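Local coordinates for protein putative dehydrogenase (Pseudomonas fluorescens, PDB 6UUG) that oxidises methanesulfinate as the flavin-dependent monooxygenase MsuC of a two-component system in bacterial sulfur assimilation, on an acyl-CoA dehydrogenase-type fold, at residues Ser162-Phe167 and Ser220-Arg225. Residues are numbered along the deposited sequence; the frame is centred on the assembly and turned at random.
Sequences SGKKSF and SATFER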
loop_
_atom_site.group_PDB
_atom_site.type_symbol
_atom_site.label_atom_id
_atom_site.label_comp_id
_atom_site.label_asym_id
_atom_site.label_seq_id
_atom_site.Cartn_x
_atom_site.Cartn_y
_atom_site.Cartn_z
ATOM N N SER A 162 5.837 0.628 -47.767
ATOM C CA SER A 162 7.188 0.086 -47.689
ATOM C C SER A 162 7.807 0.455 -46.349
ATOM O O SER A 162 7.686 1.595 -45.899
ATOM C CB SER A 162 8.080 0.613 -48.827
ATOM O OG SER A 162 7.621 0.170 -50.090
ATOM N N GLY A 163 8.466 -0.507 -45.719
ATOM C CA GLY A 163 9.137 -0.269 -44.462
ATOM C C GLY A 163 8.937 -1.439 -43.526
ATOM O O GLY A 163 8.485 -2.513 -43.922
ATOM N N LYS A 164 9.283 -1.230 -42.262
ATOM C CA LYS A 164 9.187 -2.279 -41.259
ATOM C C LYS A 164 8.204 -1.874 -40.168
ATOM O O LYS A 164 7.937 -0.687 -39.961
ATOM C CB LYS A 164 10.565 -2.589 -40.657
ATOM C CG LYS A 164 11.539 -3.166 -41.673
ATOM C CD LYS A 164 12.885 -3.490 -41.054
ATOM C CE LYS A 164 13.812 -4.132 -42.080
ATOM N NZ LYS A 164 13.251 -5.401 -42.631
ATOM N N LYS A 165 7.644 -2.881 -39.495
ATOM C CA LYS A 165 6.701 -2.666 -38.407
ATOM C C LYS A 165 6.934 -3.712 -37.330
ATOM O O LYS A 165 7.370 -4.830 -37.611
ATOM C CB LYS A 165 5.236 -2.732 -38.880
ATOM C CG LYS A 165 4.801 -1.558 -39.733
ATOM C CD LYS A 165 3.285 -1.452 -39.865
ATOM C CE LYS A 165 2.808 -0.095 -39.363
ATOM N NZ LYS A 165 3.233 0.154 -37.950
ATOM N N SER A 166 6.639 -3.335 -36.090
ATOM C CA SER A 166 6.730 -4.236 -34.951
ATOM C C SER A 166 5.410 -4.211 -34.191
ATOM O O SER A 166 4.516 -3.409 -34.484
ATOM C CB SER A 166 7.897 -3.855 -34.031
ATOM O OG SER A 166 7.754 -2.524 -33.569
ATOM N N PHE A 167 5.296 -5.107 -33.207
ATOM C CA PHE A 167 4.082 -5.262 -32.401
ATOM C C PHE A 167 2.884 -5.598 -33.289
ATOM O O PHE A 167 1.835 -4.949 -33.237
ATOM C CB PHE A 167 3.812 -4.012 -31.555
ATOM N N SER A 220 7.493 -8.980 -35.809
ATOM C CA SER A 220 7.810 -7.968 -36.807
ATOM C C SER A 220 7.236 -8.330 -38.169
ATOM O O SER A 220 6.887 -9.482 -38.442
ATOM C CB SER A 220 9.328 -7.780 -36.937
ATOM O OG SER A 220 9.844 -6.978 -35.894
ATOM N N ALA A 221 7.154 -7.316 -39.032
ATOM C CA ALA A 221 6.784 -7.492 -40.428
ATOM C C ALA A 221 7.606 -6.544 -41.289
ATOM O O ALA A 221 7.972 -5.447 -40.856
ATOM C CB ALA A 221 5.290 -7.246 -40.668
ATOM N N THR A 222 7.893 -6.981 -42.513
ATOM C CA THR A 222 8.551 -6.166 -43.525
ATOM C C THR A 222 7.606 -5.989 -44.706
ATOM O O THR A 222 7.069 -6.974 -45.222
ATOM C CB THR A 222 9.867 -6.803 -43.989
ATOM O OG1 THR A 222 10.826 -6.760 -42.925
ATOM C CG2 THR A 222 10.429 -6.058 -45.192
ATOM N N PHE A 223 7.386 -4.734 -45.103
ATOM C CA PHE A 223 6.565 -4.366 -46.252
ATOM C C PHE A 223 7.483 -3.956 -47.399
ATOM O O PHE A 223 8.235 -2.984 -47.274
ATOM C CB PHE A 223 5.617 -3.214 -45.902
ATOM C CG PHE A 223 4.431 -3.625 -45.076
ATOM C CD1 PHE A 223 4.564 -3.884 -43.723
ATOM C CD2 PHE A 223 3.178 -3.730 -45.653
ATOM C CE1 PHE A 223 3.466 -4.264 -42.968
ATOM C CE2 PHE A 223 2.078 -4.106 -44.905
ATOM C CZ PHE A 223 2.219 -4.373 -43.566
ATOM N N GLU A 224 7.406 -4.678 -48.514
ATOM C CA GLU A 224 8.233 -4.418 -49.692
ATOM C C GLU A 224 7.318 -4.047 -50.858
ATOM O O GLU A 224 6.773 -4.932 -51.522
ATOM C CB GLU A 224 9.091 -5.635 -50.033
ATOM C CG GLU A 224 10.178 -5.347 -51.051
ATOM C CD GLU A 224 11.299 -4.506 -50.472
ATOM O OE1 GLU A 224 12.000 -5.000 -49.561
ATOM O OE2 GLU A 224 11.468 -3.347 -50.919
ATOM N N ARG A 225 7.154 -2.743 -51.095
ATOM C CA ARG A 225 6.311 -2.219 -52.177
ATOM C C ARG A 225 4.941 -2.899 -52.199
ATOM O O ARG A 225 4.465 -3.370 -53.236
ATOM C CB ARG A 225 7.013 -2.351 -53.532
ATOM C CG ARG A 225 8.250 -1.475 -53.674
ATOM C CD ARG A 225 8.758 -1.409 -55.114
ATOM N NE ARG A 225 7.793 -0.783 -56.017
ATOM C CZ ARG A 225 7.200 -1.410 -57.030
ATOM N NH1 ARG A 225 7.482 -2.682 -57.279
ATOM N NH2 ARG A 225 6.330 -0.762 -57.799
#
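G163 and F223 exchange two backbone hydrogen bonds as a hydrogen-bonded antiparallel pair: G163 N gives to F223 O at 2.9 Å, and F223 N returns to G163 O at 2.7 Å, almost straight on to the carbonyl. Two residues along, K165 and A221 repeat the exchange, each through its own N and O. CA-H...O contacts accompany these four bonds, such as S162 CA to F223 O at 3.3 Å.

The tight face carries K165, A221 and F223, all buried. G163 O lies at the edge of the F223 ring, near its plane. The K165 chain meets the ring obliquely, CD 4.2 Å from CE1, then bends twice near its end and leads its amine off this strand pair. Strand 176-183 covers this face, A179 against F223 and S180 against K165, while I202 also packs on F223.

On the other face, K164 and T222 lie side by side, K164 exposed to solvent and T222 partly so. K164 runs extended until a final bend at chi4 (-60°) turns NZ onto T222 OG1 at 2.8 Å, a hydroxyl that H205 NE2 also holds. At the far end R225 N reaches S162 OG at 3.1 Å in a bent bond, 138° at the hydrogen, and the R225 guanidinium pairs with E160.

The chain turns a corner at G163, with backbone angles (phi 140°) that suit a residue without a side chain. In this small antiparallel beta sheet, main-chain bonds and apolar contact, including the aliphatic part of K165, hold the covered face; the K164-T222 bond lies on the solvent side and the R225-E160 salt bridge toward the far end.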